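Local coordinates for protein terminal uridylyltransferase 1 (Trypanosoma brucei, PDB 5HZD) that adds uridines from UTP to the 3'-hydroxyl of guide, ribosomal and some messenger RNAs in mitochondria, and takes part in RNA editing, at residues 201-206 against 213-218; 296-301 against 359-364; 419-424 against 428-433. All coordinates share one frame; numbering follows the deposited sequence. Where two conformers were deposited one is given.

Contact 1: residues 201-206 against 213-218; sequences FILNGP and LLLEGS
L215, which meets F201 and L203 across this contact, sits in a helical turn whose shortest polar bonds are backbone ones: G217 N lies 2.9 Å from L213 O, and S218 N makes the equivalent bond to L214 O. The strand is held by sheet bonds, the backbone of F201 pairing with that of M240 and the backbone of L203 with that of D238. With the main chains tied into their own helix and sheet, the meeting itself is purely apolar. F201 and L203, two residues apart on strand 198-203, both direct CB at the helix, and L215 answers from the middle of its turn. Its CG stands opposite the backbone N (chi1 178°), beside the carbonyl carbon, and the two methyls then meet different partners. CD1 settles over one face of the F201 ring, 4.3 Å from the centroid and only 15° off the normal, a CH-pi contact displaced somewhat toward the rim. CD2 touches both strand side chains, 4.1 Å from F201 CB and 4.2 Å from L203 CD1. The L203 chain runs past that of L215 in the opposite direction, and the two leucines meet by one methyl each.

M240 of the adjacent strand, W233 of the strand beyond it, and P258 and L260 of a loop also touch L215. Helix 209-223 thus covers a face of the four-stranded antiparallel sheet, part of an insertion between strands 174-177 and 285-288 of the palm sheet. Beside the contact, E216 OE2 and W233 NE1 form a hydrogen bond that ties the same helix to the same sheet. The contact itself has no directional bond and contributes packing, while E216 and W233 supply the polar tie.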
ATOM      1  N   PHE A 201      15.257  32.554   0.765  1.00 18.63           N
ATOM      2  CA  PHE A 201      15.133  33.006  -0.608  1.00 18.66           C
ATOM      3  C   PHE A 201      16.466  33.595  -1.060  1.00 20.80           C
ATOM      4  O   PHE A 201      16.950  34.541  -0.448  1.00 22.27           O
ATOM      5  CB  PHE A 201      14.060  34.086  -0.682  1.00 20.54           C
ATOM      6  CG  PHE A 201      12.683  33.599  -0.338  1.00 18.43           C
ATOM      7  CD1 PHE A 201      12.251  33.555   0.987  1.00 18.83           C
ATOM      8  CD2 PHE A 201      11.798  33.217  -1.349  1.00 20.31           C
ATOM      9  CE1 PHE A 201      10.975  33.100   1.292  1.00 19.03           C
ATOM     10  CE2 PHE A 201      10.520  32.781  -1.050  1.00 19.90           C
ATOM     11  CZ  PHE A 201      10.105  32.716   0.274  1.00 20.85           C
ATOM     12  N   ILE A 202      17.054  33.077  -2.148  1.00 20.66           N
ATOM     13  CA  ILE A 202      18.236  33.702  -2.734  1.00 19.62           C
ATOM     14  C   ILE A 202      17.789  34.536  -3.925  1.00 20.84           C
ATOM     15  O   ILE A 202      17.107  34.014  -4.814  1.00 21.21           O
ATOM     16  CB  ILE A 202      19.243  32.645  -3.240  1.00 23.08           C
ATOM     17  CG1 ILE A 202      19.648  31.726  -2.085  1.00 29.65           C
ATOM     18  CG2 ILE A 202      20.438  33.297  -3.893  1.00 24.46           C
ATOM     19  CD1 ILE A 202      20.113  32.453  -0.901  1.00 38.66           C
ATOM     20  N   LEU A 203      18.159  35.806  -3.931  1.00 20.91           N
ATOM     21  CA  LEU A 203      17.770  36.707  -5.011  1.00 20.69           C
ATOM     22  C   LEU A 203      18.900  36.866  -6.001  1.00 23.93           C
ATOM     23  O   LEU A 203      20.078  36.768  -5.633  1.00 26.24           O
ATOM     24  CB  LEU A 203      17.405  38.093  -4.445  1.00 21.19           C
ATOM     25  CG  LEU A 203      16.067  38.203  -3.702  1.00 22.07           C
ATOM     26  CD1 LEU A 203      16.059  37.437  -2.363  1.00 30.09           C
ATOM     27  CD2 LEU A 203      15.746  39.676  -3.492  1.00 22.25           C
ATOM     28  N   ASN A 204      18.563  37.167  -7.255  1.00 21.34           N
ATOM     29  CA  ASN A 204      19.597  37.351  -8.272  1.00 22.42           C
ATOM     30  C   ASN A 204      20.260  38.732  -8.315  1.00 22.95           C
ATOM     31  O   ASN A 204      21.075  39.028  -9.193  1.00 26.65           O
ATOM     32  CB  ASN A 204      19.062  36.931  -9.657  1.00 24.39           C
ATOM     33  CG  ASN A 204      18.015  37.880 -10.167  1.00 28.32           C
ATOM     34  OD1 ASN A 204      17.500  38.703  -9.406  1.00 23.97           O
ATOM     35  ND2 ASN A 204      17.687  37.783 -11.447  1.00 26.66           N
ATOM     36  N   GLY A 205      19.913  39.597  -7.361  1.00 22.63           N
ATOM     37  CA  GLY A 205      20.532  40.896  -7.229  1.00 23.40           C
ATOM     38  C   GLY A 205      20.043  41.459  -5.914  1.00 23.48           C
ATOM     39  O   GLY A 205      19.269  40.811  -5.228  1.00 23.24           O
ATOM     40  N   PRO A 206      20.499  42.654  -5.562  1.00 25.57           N
ATOM     41  CA  PRO A 206      20.095  43.273  -4.295  1.00 30.13           C
ATOM     42  C   PRO A 206      18.668  43.822  -4.388  1.00 25.67           C
ATOM     43  O   PRO A 206      18.297  44.399  -5.418  1.00 31.87           O
ATOM     44  CB  PRO A 206      21.109  44.408  -4.132  1.00 34.41           C
ATOM     45  CG  PRO A 206      21.560  44.723  -5.515  1.00 37.32           C
ATOM     46  CD  PRO A 206      21.532  43.423  -6.264  1.00 31.21           C
ATOM     47  N   LEU A 213       9.937  44.666   1.237  1.00 23.73           N
ATOM     48  CA  LEU A 213       8.577  44.665   1.783  1.00 23.73           C
ATOM     49  C   LEU A 213       7.629  43.827   0.942  1.00 23.10           C
ATOM     50  O   LEU A 213       6.721  43.176   1.478  1.00 24.85           O
ATOM     51  CB  LEU A 213       8.036  46.092   1.946  1.00 24.58           C
ATOM     52  CG  LEU A 213       8.728  46.921   3.031  1.00 31.60           C
ATOM     53  CD1 LEU A 213       8.227  48.354   2.964  1.00 37.07           C
ATOM     54  CD2 LEU A 213       8.463  46.338   4.401  1.00 31.33           C
ATOM     55  N   LEU A 214       7.853  43.803  -0.365  1.00 22.95           N
ATOM     56  CA  LEU A 214       7.011  43.007  -1.247  1.00 22.41           C
ATOM     57  C   LEU A 214       7.255  41.527  -1.023  1.00 21.69           C
ATOM     58  O   LEU A 214       6.306  40.740  -0.978  1.00 21.78           O
ATOM     59  CB  LEU A 214       7.225  43.400  -2.727  1.00 22.54           C
ATOM     60  CG  LEU A 214       6.581  44.735  -3.112  1.00 24.10           C
ATOM     61  CD1 LEU A 214       7.034  45.233  -4.505  1.00 24.40           C
ATOM     62  CD2 LEU A 214       5.073  44.604  -3.061  1.00 30.05           C
ATOM     63  N   LEU A 215       8.517  41.116  -0.887  1.00 21.46           N
ATOM     64  CA  LEU A 215       8.792  39.694  -0.675  1.00 20.75           C
ATOM     65  C   LEU A 215       8.216  39.242   0.660  1.00 20.62           C
ATOM     66  O   LEU A 215       7.587  38.178   0.755  1.00 20.06           O
ATOM     67  CB  LEU A 215      10.297  39.405  -0.740  1.00 20.72           C
ATOM     68  CG  LEU A 215      10.752  37.962  -0.496  1.00 22.90           C
ATOM     69  CD1 LEU A 215       9.993  36.967  -1.398  1.00 25.17           C
ATOM     70  CD2 LEU A 215      12.271  37.770  -0.633  1.00 23.50           C
ATOM     71  N   GLU A 216       8.446  40.034   1.703  1.00 21.16           N
ATOM     72  CA  GLU A 216       7.915  39.668   3.021  1.00 21.13           C
ATOM     73  C   GLU A 216       6.392  39.594   2.979  1.00 21.04           C
ATOM     74  O   GLU A 216       5.779  38.697   3.598  1.00 21.19           O
ATOM     75  CB  GLU A 216       8.356  40.687   4.070  1.00 23.97           C
ATOM     76  CG  GLU A 216       9.846  40.694   4.331  1.00 29.31           C
ATOM     77  CD  GLU A 216      10.263  41.807   5.269  1.00 36.75           C
ATOM     78  OE1 GLU A 216       9.499  42.087   6.226  1.00 37.74           O
ATOM     79  OE2 GLU A 216      11.342  42.395   5.043  1.00 34.06           O
ATOM     80  N   GLY A 217       5.796  40.528   2.248  1.00 21.43           N
ATOM     81  CA  GLY A 217       4.357  40.569   2.047  1.00 25.78           C
ATOM     82  C   GLY A 217       3.835  39.312   1.381  1.00 25.33           C
ATOM     83  O   GLY A 217       2.796  38.785   1.778  1.00 27.82           O
ATOM     84  N   SER A 218       4.543  38.841   0.354  1.00 21.57           N
ATOM     85  CA  SER A 218       4.167  37.614  -0.344  0.51 22.13           C
ATOM     86  C   SER A 218       4.180  36.422   0.590  1.00 23.93           C
ATOM     87  O   SER A 218       3.282  35.556   0.541  1.00 24.00           O
ATOM     88  CB  SER A 218       5.120  37.356  -1.512  0.51 21.60           C
ATOM     89  OG  SER A 218       4.851  38.249  -2.572  0.51 21.44           O
TER

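Contact 2: residues 296-301 against 359-364; sequences NSTLLR and LEIPES
A turn of helix 292-304 runs past a short 3-10 segment and the extended residues that follow it, and the two backbones come nearest at L299 and I361, whose CA atoms are 6.4 Å apart. On the loop side the contact is made by I361. Its CB is directed at the helix, and its two branches divide the helical surface between them: CG2 goes to T298 and CG1 to L299. The tightest touch is methyl to methyl, T298 CG2 to I361 CG2 at 3.8 Å. T298 can offer a methyl here because its CG2 lies anti to the backbone N, while OG1 (chi1 -59°) turns back along the helix and bonds to the carbonyl O of I294; the threonine therefore shows the loop its apolar branch. I361 CG1 rests 4.0 Å from L299 CA, close against the helix backbone, and also 4.0 Å from L299 CD1, the leucine side chain lying at about a right angle to that of the isoleucine. The carbonyl of I361 is held as well: the side chain of R295, on the same helix, donates NE to I361 O.

Y469, in the stretch assigned as the nucleotide recognition motif, touches both L299 and I361, and the L299 side chain is about 5 Å from that of Y337, which binds UTP. The packing lies on the helix that supplies N296 and S297 to the UTP site, as part of the nucleotide-binding region of this nucleotidyltransferase of the DNA polymerase type-B-like family.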
ATOM      1  N   ASN A 296      -9.825   1.063  -3.045  1.00 13.10           N
ATOM      2  CA  ASN A 296      -9.288  -0.243  -2.648  1.00 12.99           C
ATOM      3  C   ASN A 296      -8.873  -0.196  -1.174  1.00 14.09           C
ATOM      4  O   ASN A 296      -9.204  -1.098  -0.391  1.00 13.19           O
ATOM      5  CB  ASN A 296      -8.060  -0.604  -3.468  1.00 14.16           C
ATOM      6  CG  ASN A 296      -8.393  -1.017  -4.874  1.00 18.18           C
ATOM      7  OD1 ASN A 296      -9.538  -0.994  -5.289  1.00 21.28           O
ATOM      8  ND2 ASN A 296      -7.363  -1.412  -5.620  1.00 24.28           N
ATOM      9  N   SER A 297      -8.152   0.852  -0.778  1.00 13.42           N
ATOM     10  CA  SER A 297      -7.653   0.929   0.603  1.00 12.20           C
ATOM     11  C   SER A 297      -8.809   1.084   1.593  1.00 11.36           C
ATOM     12  O   SER A 297      -8.777   0.530   2.696  1.00 12.17           O
ATOM     13  CB  SER A 297      -6.668   2.103   0.761  1.00 12.70           C
ATOM     14  OG  SER A 297      -5.512   1.909  -0.044  1.00 13.51           O
ATOM     15  N   THR A 298      -9.853   1.806   1.202  1.00 12.32           N
ATOM     16  CA  THR A 298     -10.982   2.050   2.071  1.00 12.08           C
ATOM     17  C   THR A 298     -11.775   0.749   2.262  1.00 14.50           C
ATOM     18  O   THR A 298     -12.230   0.458   3.376  1.00 13.97           O
ATOM     19  CB  THR A 298     -11.852   3.169   1.484  1.00 14.48           C
ATOM     20  OG1 THR A 298     -11.044   4.349   1.346  1.00 16.02           O
ATOM     21  CG2 THR A 298     -13.025   3.459   2.382  1.00 16.80           C
ATOM     22  N   LEU A 299     -11.879  -0.072   1.217  1.00 12.24           N
ATOM     23  CA  LEU A 299     -12.523  -1.389   1.379  1.00 14.87           C
ATOM     24  C   LEU A 299     -11.732  -2.268   2.362  1.00 13.44           C
ATOM     25  O   LEU A 299     -12.332  -2.894   3.265  1.00 13.01           O
ATOM     26  CB  LEU A 299     -12.587  -2.104   0.024  1.00 12.60           C
ATOM     27  CG  LEU A 299     -13.200  -3.518   0.079  1.00 14.03           C
ATOM     28  CD1 LEU A 299     -14.607  -3.495   0.647  1.00 15.39           C
ATOM     29  CD2 LEU A 299     -13.158  -4.121  -1.341  1.00 14.66           C
ATOM     30  N   LEU A 300     -10.404  -2.290   2.193  1.00 12.18           N
ATOM     31  CA  LEU A 300      -9.553  -3.064   3.099  1.00 12.21           C
ATOM     32  C   LEU A 300      -9.741  -2.577   4.513  1.00 10.80           C
ATOM     33  O   LEU A 300      -9.878  -3.395   5.417  1.00 12.24           O
ATOM     34  CB  LEU A 300      -8.061  -3.003   2.720  1.00 10.71           C
ATOM     35  CG  LEU A 300      -7.687  -3.638   1.367  1.00 14.99           C
ATOM     36  CD1 LEU A 300      -6.224  -3.530   1.147  1.00 16.92           C
ATOM     37  CD2 LEU A 300      -8.074  -5.118   1.338  1.00 17.64           C
ATOM     38  N   ARG A 301      -9.757  -1.255   4.723  1.00 10.87           N
ATOM     39  CA  ARG A 301      -9.859  -0.730   6.088  0.67 11.06           C
ATOM     40  C   ARG A 301     -11.129  -1.188   6.788  1.00 11.37           C
ATOM     41  O   ARG A 301     -11.095  -1.608   7.971  1.00 13.17           O
ATOM     42  CB  ARG A 301      -9.783   0.798   6.063  0.67 12.50           C
ATOM     43  CG  ARG A 301      -9.655   1.397   7.431  0.67 11.62           C
ATOM     44  CD  ARG A 301      -9.705   2.911   7.348  0.67 13.02           C
ATOM     45  NE  ARG A 301      -9.828   3.445   8.700  0.67 19.55           N
ATOM     46  CZ  ARG A 301     -10.985   3.643   9.350  0.67 16.31           C
ATOM     47  NH1 ARG A 301     -12.163   3.403   8.768  0.67 22.76           N
ATOM     48  NH2 ARG A 301     -10.965   4.093  10.597  0.67 17.68           N
ATOM     49  N   LEU A 359     -19.314  -2.686  -3.406  1.00 17.23           N
ATOM     50  CA  LEU A 359     -20.162  -1.565  -3.865  1.00 19.64           C
ATOM     51  C   LEU A 359     -20.615  -0.600  -2.765  1.00 21.64           C
ATOM     52  O   LEU A 359     -21.081   0.510  -3.058  1.00 23.85           O
ATOM     53  CB  LEU A 359     -21.373  -2.089  -4.644  1.00 24.09           C
ATOM     54  CG  LEU A 359     -20.989  -2.836  -5.934  1.00 30.00           C
ATOM     55  CD1 LEU A 359     -22.217  -3.167  -6.750  1.00 32.64           C
ATOM     56  CD2 LEU A 359     -19.980  -2.053  -6.765  1.00 35.88           C
ATOM     57  N   GLU A 360     -20.469  -1.015  -1.503  1.00 20.82           N
ATOM     58  CA  GLU A 360     -20.758  -0.165  -0.346  1.00 18.51           C
ATOM     59  C   GLU A 360     -19.792   0.999  -0.155  1.00 20.74           C
ATOM     60  O   GLU A 360     -20.127   1.978   0.539  1.00 23.00           O
ATOM     61  CB  GLU A 360     -20.747  -0.998   0.950  1.00 23.22           C
ATOM     62  CG  GLU A 360     -21.975  -1.834   1.129  1.00 29.13           C
ATOM     63  CD  GLU A 360     -21.901  -2.691   2.371  1.00 33.28           C
ATOM     64  OE1 GLU A 360     -21.877  -2.127   3.494  1.00 36.01           O
ATOM     65  OE2 GLU A 360     -21.851  -3.931   2.221  1.00 30.94           O
ATOM     66  N   ILE A 361     -18.597   0.877  -0.715  1.00 16.04           N
ATOM     67  CA  ILE A 361     -17.607   1.954  -0.709  1.00 14.09           C
ATOM     68  C   ILE A 361     -17.826   2.759  -1.992  1.00 15.93           C
ATOM     69  O   ILE A 361     -17.702   2.222  -3.085  1.00 19.41           O
ATOM     70  CB  ILE A 361     -16.174   1.416  -0.720  1.00 15.49           C
ATOM     71  CG1 ILE A 361     -15.975   0.292   0.321  1.00 18.62           C
ATOM     72  CG2 ILE A 361     -15.182   2.540  -0.550  1.00 17.47           C
ATOM     73  CD1 ILE A 361     -16.304   0.689   1.750  1.00 22.14           C
ATOM     74  N   PRO A 362     -18.229   4.033  -1.870  1.00 18.18           N
ATOM     75  CA  PRO A 362     -18.548   4.796  -3.082  1.00 17.73           C
ATOM     76  C   PRO A 362     -17.320   5.019  -3.951  1.00 19.67           C
ATOM     77  O   PRO A 362     -16.186   5.157  -3.455  1.00 20.93           O
ATOM     78  CB  PRO A 362     -19.035   6.149  -2.544  1.00 23.05           C
ATOM     79  CG  PRO A 362     -19.121   6.010  -1.070  1.00 26.91           C
ATOM     80  CD  PRO A 362     -18.361   4.813  -0.630  1.00 21.62           C
ATOM     81  N   GLU A 363     -17.549   5.017  -5.263  1.00 18.61           N
ATOM     82  CA  GLU A 363     -16.526   5.380  -6.219  1.00 17.91           C
ATOM     83  C   GLU A 363     -16.315   6.906  -6.154  1.00 20.19           C
ATOM     84  O   GLU A 363     -15.177   7.404  -6.253  1.00 21.38           O
ATOM     85  CB  GLU A 363     -16.967   4.991  -7.649  1.00 24.31           C
ATOM     86  CG  GLU A 363     -15.931   5.427  -8.700  1.00 31.30           C
ATOM     87  CD  GLU A 363     -16.305   5.054 -10.123  1.00 40.00           C
ATOM     88  OE1 GLU A 363     -17.233   4.242 -10.308  1.00 42.74           O
ATOM     89  OE2 GLU A 363     -15.660   5.579 -11.058  1.00 44.51           O
ATOM     90  N   SER A 364     -17.411   7.628  -5.949  1.00 20.43           N
ATOM     91  CA  SER A 364     -17.358   9.086  -5.914  1.00 19.50           C
ATOM     92  C   SER A 364     -16.646   9.568  -4.656  1.00 19.68           C
ATOM     93  O   SER A 364     -16.830   9.003  -3.567  1.00 19.89           O
ATOM     94  CB  SER A 364     -18.750   9.680  -5.938  1.00 22.44           C
ATOM     95  OG  SER A 364     -18.684  11.101  -5.858  1.00 21.07           O
TER

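Contact 3: residues 419-424 against 428-433; sequences LNRPGI and RMLGWH
M429 and R421 bury the most surface here, with L430 next. The short, weakly bonded helix carrying M429 and L430 ends in a Schellman motif at G431, where phi turns positive (80°) and G431 N bonds to R428 O at 3.1 Å. M429 and L430 are thus presented on the final helical residues to a loop with no regular structure. R421 takes the crowded position between its backbone N and carbonyl carbon (chi1 60°) and bends again at chi3, bringing its aliphatic part alongside M429. The M429 chain runs the opposite way and also bends at its end, which sets CE 3.6 Å from R421 CD and 3.8 Å from R421 NE. This is a methyl laid obliquely against the base of the guanidinium. On the way there the thioether passes the loop backbone, with M429 SD 3.8 Å from I424 O.

The charge of R421 is answered elsewhere: NH1 bonds to T425 OG1 and forms a salt bridge with E466, a residue of the assigned nucleotide recognition motif. M429 thus packs along the aliphatic part of R421, while NH1 keeps its polar partners. L430 completes the group, its methyl CD2 lying 4.2 Å from that same R421 NH1.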
ATOM      1  N   LEU A 419     -14.659 -11.359  -3.072  1.00 12.15           N
ATOM      2  CA  LEU A 419     -15.452 -10.576  -2.117  1.00 12.22           C
ATOM      3  C   LEU A 419     -16.626  -9.916  -2.816  1.00 12.57           C
ATOM      4  O   LEU A 419     -17.360  -9.139  -2.207  1.00 14.19           O
ATOM      5  CB  LEU A 419     -14.577  -9.495  -1.450  1.00 11.87           C
ATOM      6  CG  LEU A 419     -13.311 -10.009  -0.773  1.00 12.09           C
ATOM      7  CD1 LEU A 419     -12.546  -8.794  -0.248  1.00 14.85           C
ATOM      8  CD2 LEU A 419     -13.735 -10.940   0.322  1.00 17.25           C
ATOM      9  N   ASN A 420     -16.883 -10.239  -4.085  1.00 12.80           N
ATOM     10  CA  ASN A 420     -17.934  -9.525  -4.795  1.00 13.28           C
ATOM     11  C   ASN A 420     -19.322 -10.055  -4.517  1.00 13.98           C
ATOM     12  O   ASN A 420     -20.319  -9.450  -4.946  1.00 18.44           O
ATOM     13  CB  ASN A 420     -17.699  -9.562  -6.307  1.00 15.31           C
ATOM     14  CG  ASN A 420     -16.578  -8.667  -6.728  1.00 22.08           C
ATOM     15  OD1 ASN A 420     -15.429  -9.027  -6.620  1.00 22.78           O
ATOM     16  ND2 ASN A 420     -16.911  -7.460  -7.172  1.00 30.96           N
ATOM     17  N   ARG A 421     -19.387 -11.189  -3.833  1.00 15.37           N
ATOM     18  CA  ARG A 421     -20.664 -11.756  -3.377  1.00 16.13           C
ATOM     19  C   ARG A 421     -20.354 -12.544  -2.124  1.00 16.05           C
ATOM     20  O   ARG A 421     -19.223 -12.981  -1.942  1.00 16.72           O
ATOM     21  CB  ARG A 421     -21.294 -12.634  -4.477  1.00 18.38           C
ATOM     22  CG  ARG A 421     -20.441 -13.826  -4.909  1.00 16.20           C
ATOM     23  CD  ARG A 421     -20.844 -14.322  -6.313  1.00 17.61           C
ATOM     24  NE  ARG A 421     -20.902 -13.236  -7.282  1.00 18.32           N
ATOM     25  CZ  ARG A 421     -19.840 -12.712  -7.893  1.00 19.04           C
ATOM     26  NH1 ARG A 421     -18.595 -13.137  -7.631  1.00 16.41           N
ATOM     27  NH2 ARG A 421     -20.015 -11.713  -8.745  1.00 20.34           N
ATOM     28  N   PRO A 422     -21.346 -12.733  -1.235  1.00 16.62           N
ATOM     29  CA  PRO A 422     -21.089 -13.382   0.057  1.00 17.46           C
ATOM     30  C   PRO A 422     -20.968 -14.896   0.011  1.00 19.58           C
ATOM     31  O   PRO A 422     -20.320 -15.483   0.873  1.00 22.22           O
ATOM     32  CB  PRO A 422     -22.342 -13.007   0.874  1.00 18.69           C
ATOM     33  CG  PRO A 422     -23.412 -12.756  -0.144  1.00 20.18           C
ATOM     34  CD  PRO A 422     -22.692 -12.136  -1.317  1.00 20.44           C
ATOM     35  N   GLY A 423     -21.593 -15.513  -0.973  1.00 22.35           N
ATOM     36  CA  GLY A 423     -21.547 -16.956  -1.083  1.00 25.11           C
ATOM     37  C   GLY A 423     -20.386 -17.425  -1.929  1.00 24.23           C
ATOM     38  O   GLY A 423     -19.435 -16.690  -2.147  1.00 23.34           O
ATOM     39  N   ILE A 424     -20.460 -18.660  -2.396  1.00 21.64           N
ATOM     40  CA  ILE A 424     -19.392 -19.234  -3.225  1.00 20.84           C
ATOM     41  C   ILE A 424     -19.458 -18.660  -4.637  1.00 17.03           C
ATOM     42  O   ILE A 424     -20.538 -18.589  -5.239  1.00 21.03           O
ATOM     43  CB  ILE A 424     -19.546 -20.767  -3.321  1.00 22.54           C
ATOM     44  CG1 ILE A 424     -19.325 -21.429  -1.958  1.00 26.02           C
ATOM     45  CG2 ILE A 424     -18.603 -21.371  -4.400  1.00 22.16           C
ATOM     46  CD1 ILE A 424     -17.993 -21.199  -1.352  1.00 25.30           C
ATOM     47  N   ARG A 428     -16.968 -20.942 -13.275  1.00 16.44           N
ATOM     48  CA  ARG A 428     -17.964 -20.876 -14.336  1.00 17.89           C
ATOM     49  C   ARG A 428     -18.800 -19.593 -14.219  1.00 18.37           C
ATOM     50  O   ARG A 428     -19.128 -18.982 -15.233  1.00 18.29           O
ATOM     51  CB  ARG A 428     -18.827 -22.142 -14.360  1.00 17.63           C
ATOM     52  CG  ARG A 428     -19.881 -22.100 -15.462  1.00 28.85           C
ATOM     53  CD  ARG A 428     -20.682 -23.387 -15.482  1.00 41.69           C
ATOM     54  NE  ARG A 428     -19.861 -24.534 -15.875  1.00 47.94           N
ATOM     55  CZ  ARG A 428     -19.746 -24.980 -17.124  1.00 45.76           C
ATOM     56  NH1 ARG A 428     -20.396 -24.374 -18.110  1.00 42.57           N
ATOM     57  NH2 ARG A 428     -18.974 -26.027 -17.388  1.00 48.54           N
ATOM     58  N   MET A 429     -19.058 -19.122 -12.993  1.00 18.66           N
ATOM     59  CA  MET A 429     -19.844 -17.885 -12.837  1.00 17.32           C
ATOM     60  C   MET A 429     -19.160 -16.709 -13.514  1.00 16.90           C
ATOM     61  O   MET A 429     -19.823 -15.861 -14.103  1.00 17.67           O
ATOM     62  CB  MET A 429     -20.132 -17.574 -11.348  1.00 18.59           C
ATOM     63  CG  MET A 429     -21.151 -18.531 -10.721  1.00 22.63           C
ATOM     64  SD  MET A 429     -21.169 -18.280  -8.943  1.00 26.57           S
ATOM     65  CE  MET A 429     -21.363 -16.506  -9.066  1.00 22.19           C
ATOM     66  N   LEU A 430     -17.818 -16.660 -13.475  1.00 15.91           N
ATOM     67  CA  LEU A 430     -17.084 -15.536 -14.064  1.00 15.70           C
ATOM     68  C   LEU A 430     -16.616 -15.781 -15.498  1.00 16.10           C
ATOM     69  O   LEU A 430     -16.023 -14.893 -16.113  1.00 18.43           O
ATOM     70  CB  LEU A 430     -15.857 -15.216 -13.199  1.00 15.02           C
ATOM     71  CG  LEU A 430     -16.134 -14.953 -11.712  1.00 16.11           C
ATOM     72  CD1 LEU A 430     -14.874 -14.407 -11.010  1.00 15.44           C
ATOM     73  CD2 LEU A 430     -17.265 -13.959 -11.523  1.00 15.35           C
ATOM     74  N   GLY A 431     -16.842 -16.993 -15.990  1.00 16.56           N
ATOM     75  CA  GLY A 431     -16.376 -17.404 -17.305  1.00 17.02           C
ATOM     76  C   GLY A 431     -14.896 -17.773 -17.234  1.00 19.16           C
ATOM     77  O   GLY A 431     -14.202 -17.742 -18.254  1.00 23.68           O
ATOM     78  N   TRP A 432     -14.436 -18.143 -16.048  1.00 16.34           N
ATOM     79  CA  TRP A 432     -13.029 -18.484 -15.827  1.00 15.98           C
ATOM     80  C   TRP A 432     -12.823 -20.009 -15.761  1.00 16.14           C
ATOM     81  O   TRP A 432     -11.781 -20.495 -15.309  1.00 15.90           O
ATOM     82  CB  TRP A 432     -12.546 -17.840 -14.530  1.00 15.17           C
ATOM     83  CG  TRP A 432     -12.446 -16.351 -14.586  1.00 14.88           C
ATOM     84  CD1 TRP A 432     -12.770 -15.531 -15.642  1.00 16.07           C
ATOM     85  CD2 TRP A 432     -11.988 -15.498 -13.540  1.00 14.29           C
ATOM     86  NE1 TRP A 432     -12.530 -14.219 -15.306  1.00 14.78           N
ATOM     87  CE2 TRP A 432     -12.063 -14.169 -14.019  1.00 14.24           C
ATOM     88  CE3 TRP A 432     -11.550 -15.724 -12.232  1.00 15.37           C
ATOM     89  CZ2 TRP A 432     -11.694 -13.070 -13.237  1.00 13.76           C
ATOM     90  CZ3 TRP A 432     -11.156 -14.664 -11.469  1.00 13.79           C
ATOM     91  CH2 TRP A 432     -11.233 -13.333 -11.968  1.00 13.75           C
ATOM     92  N   HIS A 433     -13.815 -20.767 -16.227  1.00 16.70           N
ATOM     93  CA  HIS A 433     -13.737 -22.229 -16.201  1.00 19.74           C
ATOM     94  C   HIS A 433     -13.023 -22.802 -17.430  1.00 18.96           C
ATOM     95  O   HIS A 433     -12.778 -24.012 -17.505  1.00 22.63           O
ATOM     96  CB  HIS A 433     -15.134 -22.819 -16.109  1.00 21.85           C
ATOM     97  CG  HIS A 433     -16.004 -22.443 -17.257  1.00 19.03           C
ATOM     98  ND1 HIS A 433     -16.308 -21.130 -17.556  1.00 22.35           N
ATOM     99  CD2 HIS A 433     -16.613 -23.199 -18.202  1.00 20.71           C
ATOM    100  CE1 HIS A 433     -17.071 -21.095 -18.635  1.00 26.94           C
ATOM    101  NE2 HIS A 433     -17.272 -22.336 -19.045  1.00 25.19           N
TER

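In the fold
This chain is the part of a longer protein that holds the zinc finger and the catalytic module. Contacts 1 and 2 are buried, contact 3 lies at the surface, and the chemistry follows. In contact 1 a helix packs on a sheet through an aromatic face and leucine methyls, far out in the inserted region, its centre about 46 Å from that of contact 2. Contact 2 joins a helix to a loop by aliphatic branches beside the UTP site. Contact 3 pairs a methionine with the aliphatic part of an arginine, a mixed chemistry suited to the surface. Contacts 2 and 3 come within about 5 Å at nearest atoms, and both adjoin the nucleotide recognition motif.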